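Local coordinates for protein prophenoloxidase b (Marsupenaeus japonicus, PDB 3WKY) that probably oxidises phenols to quinones once activated, as a crustacean hemolymph prophenoloxidase carrying a type 3 dicopper-oxygen site, at residues T302-G307 with D401-R406. Residues are numbered along the deposited sequence; the frame is centred on the assembly and turned at random.
Sequences THLYHG and DNVFHR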
ATOM      1  N   THR A 302      12.422 -14.854  17.264  1.00 14.77           N
ATOM      2  CA  THR A 302      11.356 -15.824  17.526  1.00 17.09           C
ATOM      3  C   THR A 302      11.856 -16.956  18.434  1.00 17.68           C
ATOM      4  O   THR A 302      11.188 -17.328  19.417  1.00 16.18           O
ATOM      5  CB  THR A 302      10.825 -16.399  16.202  1.00 16.44           C
ATOM      6  OG1 THR A 302      10.195 -15.345  15.456  1.00 18.05           O
ATOM      7  CG2 THR A 302       9.820 -17.520  16.448  1.00 16.18           C
ATOM      8  N   HIS A 303      13.037 -17.488  18.119  1.00 15.57           N
ATOM      9  CA  HIS A 303      13.603 -18.571  18.928  1.00 14.17           C
ATOM     10  C   HIS A 303      13.876 -18.110  20.358  1.00 14.80           C
ATOM     11  O   HIS A 303      13.621 -18.836  21.325  1.00 14.50           O
ATOM     12  CB  HIS A 303      14.905 -19.102  18.319  1.00 14.97           C
ATOM     13  CG  HIS A 303      14.723 -19.914  17.064  1.00 14.27           C
ATOM     14  ND1 HIS A 303      15.755 -20.195  16.214  1.00 13.84           N
ATOM     15  CD2 HIS A 303      13.625 -20.542  16.554  1.00 20.29           C
ATOM     16  CE1 HIS A 303      15.315 -20.937  15.197  1.00 18.43           C
ATOM     17  NE2 HIS A 303      14.026 -21.157  15.396  1.00 18.64           N
ATOM     18  N   LEU A 304      14.408 -16.903  20.493  1.00 13.37           N
ATOM     19  CA  LEU A 304      14.748 -16.395  21.814  1.00 15.10           C
ATOM     20  C   LEU A 304      13.500 -16.096  22.643  1.00 19.36           C
ATOM     21  O   LEU A 304      13.459 -16.382  23.854  1.00 15.14           O
ATOM     22  CB  LEU A 304      15.649 -15.160  21.684  1.00 13.38           C
ATOM     23  CG  LEU A 304      16.115 -14.524  22.999  1.00 16.48           C
ATOM     24  CD1 LEU A 304      16.907 -15.548  23.849  1.00 18.89           C
ATOM     25  CD2 LEU A 304      16.958 -13.284  22.713  1.00 15.07           C
ATOM     26  N   TYR A 305      12.481 -15.523  22.003  1.00 15.49           N
ATOM     27  CA  TYR A 305      11.206 -15.274  22.668  1.00 17.79           C
ATOM     28  C   TYR A 305      10.600 -16.581  23.158  1.00 15.11           C
ATOM     29  O   TYR A 305      10.040 -16.633  24.268  1.00 16.90           O
ATOM     30  CB  TYR A 305      10.194 -14.589  21.726  1.00 14.21           C
ATOM     31  CG  TYR A 305      10.394 -13.094  21.528  1.00 16.70           C
ATOM     32  CD1 TYR A 305      11.405 -12.398  22.182  1.00 19.08           C
ATOM     33  CD2 TYR A 305       9.554 -12.380  20.685  1.00 21.61           C
ATOM     34  CE1 TYR A 305      11.580 -11.018  21.986  1.00 23.11           C
ATOM     35  CE2 TYR A 305       9.716 -11.012  20.490  1.00 24.05           C
ATOM     36  CZ  TYR A 305      10.723 -10.339  21.137  1.00 21.00           C
ATOM     37  OH  TYR A 305      10.857  -8.980  20.915  1.00 21.32           O
ATOM     38  N   HIS A 306      10.665 -17.621  22.328  1.00 14.41           N
ATOM     39  CA  HIS A 306      10.174 -18.942  22.736  1.00 13.91           C
ATOM     40  C   HIS A 306      10.885 -19.427  24.004  1.00 16.55           C
ATOM     41  O   HIS A 306      10.235 -19.852  24.962  1.00 19.31           O
ATOM     42  CB  HIS A 306      10.374 -19.976  21.634  1.00 14.73           C
ATOM     43  CG  HIS A 306       9.986 -21.366  22.038  1.00 16.46           C
ATOM     44  ND1 HIS A 306       8.671 -21.772  22.150  1.00 21.18           N
ATOM     45  CD2 HIS A 306      10.738 -22.448  22.354  1.00 20.55           C
ATOM     46  CE1 HIS A 306       8.632 -23.039  22.526  1.00 21.74           C
ATOM     47  NE2 HIS A 306       9.874 -23.473  22.658  1.00 22.34           N
ATOM     48  N   GLY A 307      12.216 -19.389  23.990  1.00 15.32           N
ATOM     49  CA  GLY A 307      12.994 -19.834  25.142  1.00 13.13           C
ATOM     50  C   GLY A 307      12.648 -19.057  26.401  1.00 16.78           C
ATOM     51  O   GLY A 307      12.503 -19.629  27.496  1.00 17.05           O
ATOM     52  N   ASP A 401      15.948  -3.578  25.485  1.00 13.35           N
ATOM     53  CA  ASP A 401      15.502  -3.565  26.880  1.00 16.45           C
ATOM     54  C   ASP A 401      14.139  -4.257  27.013  1.00 16.08           C
ATOM     55  O   ASP A 401      13.840  -4.882  28.039  1.00 14.60           O
ATOM     56  CB  ASP A 401      15.426  -2.142  27.421  1.00 11.87           C
ATOM     57  CG  ASP A 401      15.309  -2.106  28.935  1.00 19.46           C
ATOM     58  OD1 ASP A 401      16.270  -2.529  29.613  1.00 20.40           O
ATOM     59  OD2 ASP A 401      14.264  -1.668  29.452  1.00 20.07           O
ATOM     60  N   ASN A 402      13.307  -4.126  25.982  1.00 14.36           N
ATOM     61  CA  ASN A 402      12.021  -4.823  25.953  1.00 12.92           C
ATOM     62  C   ASN A 402      12.183  -6.336  26.000  1.00 15.98           C
ATOM     63  O   ASN A 402      11.372  -7.024  26.622  1.00 15.51           O
ATOM     64  CB  ASN A 402      11.206  -4.442  24.691  1.00 14.44           C
ATOM     65  CG  ASN A 402      10.526  -3.094  24.813  1.00 17.20           C
ATOM     66  OD1 ASN A 402      10.466  -2.499  25.901  1.00 17.13           O
ATOM     67  ND2 ASN A 402       9.975  -2.610  23.688  1.00 15.21           N
ATOM     68  N   VAL A 403      13.197  -6.866  25.315  1.00 13.15           N
ATOM     69  CA  VAL A 403      13.454  -8.300  25.361  1.00 13.03           C
ATOM     70  C   VAL A 403      13.826  -8.686  26.792  1.00 14.17           C
ATOM     71  O   VAL A 403      13.318  -9.671  27.345  1.00 14.41           O
ATOM     72  CB  VAL A 403      14.605  -8.713  24.433  1.00 13.13           C
ATOM     73  CG1 VAL A 403      14.818 -10.236  24.477  1.00 12.44           C
ATOM     74  CG2 VAL A 403      14.321  -8.262  22.976  1.00 13.95           C
ATOM     75  N   PHE A 404      14.723  -7.913  27.382  1.00 12.19           N
ATOM     76  CA  PHE A 404      15.140  -8.203  28.764  1.00 14.70           C
ATOM     77  C   PHE A 404      13.972  -8.117  29.751  1.00 16.17           C
ATOM     78  O   PHE A 404      13.847  -8.959  30.643  1.00 15.93           O
ATOM     79  CB  PHE A 404      16.288  -7.279  29.180  1.00 13.67           C
ATOM     80  CG  PHE A 404      17.615  -7.620  28.528  1.00 14.74           C
ATOM     81  CD1 PHE A 404      18.113  -8.915  28.570  1.00 15.62           C
ATOM     82  CD2 PHE A 404      18.357  -6.644  27.859  1.00 12.34           C
ATOM     83  CE1 PHE A 404      19.339  -9.238  27.975  1.00 11.99           C
ATOM     84  CE2 PHE A 404      19.582  -6.962  27.266  1.00 13.61           C
ATOM     85  CZ  PHE A 404      20.070  -8.267  27.324  1.00 12.78           C
ATOM     86  N   HIS A 405      13.111  -7.114  29.585  1.00 13.84           N
ATOM     87  CA  HIS A 405      11.944  -6.943  30.469  1.00 14.59           C
ATOM     88  C   HIS A 405      10.956  -8.086  30.236  1.00 15.41           C
ATOM     89  O   HIS A 405      10.319  -8.569  31.175  1.00 14.71           O
ATOM     90  CB  HIS A 405      11.278  -5.576  30.224  1.00 14.03           C
ATOM     91  CG  HIS A 405      10.049  -5.336  31.047  1.00 18.70           C
ATOM     92  ND1 HIS A 405      10.083  -5.223  32.421  1.00 22.62           N
ATOM     93  CD2 HIS A 405       8.751  -5.175  30.689  1.00 20.75           C
ATOM     94  CE1 HIS A 405       8.860  -5.010  32.875  1.00 18.75           C
ATOM     95  NE2 HIS A 405       8.035  -4.967  31.844  1.00 22.19           N
ATOM     96  N   ARG A 406      10.830  -8.530  28.984  1.00 13.59           N
ATOM     97  CA  ARG A 406      10.011  -9.706  28.692  1.00 15.21           C
ATOM     98  C   ARG A 406      10.481 -10.873  29.546  1.00 17.15           C
ATOM     99  O   ARG A 406       9.670 -11.595  30.143  1.00 16.37           O
ATOM    100  CB  ARG A 406      10.117 -10.099  27.217  1.00 15.41           C
ATOM    101  CG  ARG A 406       9.185 -11.252  26.808  1.00 16.85           C
ATOM    102  CD  ARG A 406       9.553 -11.755  25.397  1.00 18.36           C
ATOM    103  NE  ARG A 406       8.603 -12.749  24.889  1.00 21.78           N
ATOM    104  CZ  ARG A 406       7.689 -12.499  23.952  1.00 26.48           C
ATOM    105  NH1 ARG A 406       7.588 -11.287  23.407  1.00 20.43           N
ATOM    106  NH2 ARG A 406       6.874 -13.468  23.555  1.00 22.60           N
TER
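Arg-406 lays its guanidinium flat over one face of the Tyr-305 ring. The two planes are only 6° apart. Arg-406 CZ sits 4.0 Å from the centroid of the Tyr-305 ring, so this is a cation-pi stack. It is offset: Arg-406 NH1 lies toward the ring's rim, 3.5 Å from Tyr-305 CD2, while Arg-406 CZ lies nearest Tyr-305 CG, at 3.7 Å. Arg-406 CD covers another part of the same face as a CH-pi contact. The arginine reaches across because its chain is extended, with CG anti to the backbone N (chi1 -175°).

Val-403 meets the same ring at its edge. Its CG2 is 4.0 Å from Tyr-305 CE1 and lies near the ring plane. The other methyl, CG1, touches Leu-304 CD2 at 4.1 Å.

A salt bridge from Arg-406 NH2 to Asp-309 fixes the guanidinium further. Asp-309 is on the same helix as Tyr-305, one turn on, and its charge probably offsets that of the arginine.

Helices 294-310 and 391-409 run roughly parallel here, at 26°, with short-segment axes 10.9 Å apart. Helix 391-409 also carries His-397 of the dicopper-oxygen pocket, but the Val-403 side chain stays about 12 Å from the cluster, measured between nearest atoms. Leu-342 of helix 334-343 packs on both Leu-304 and Val-403, joining the three helices within the copper-containing domain.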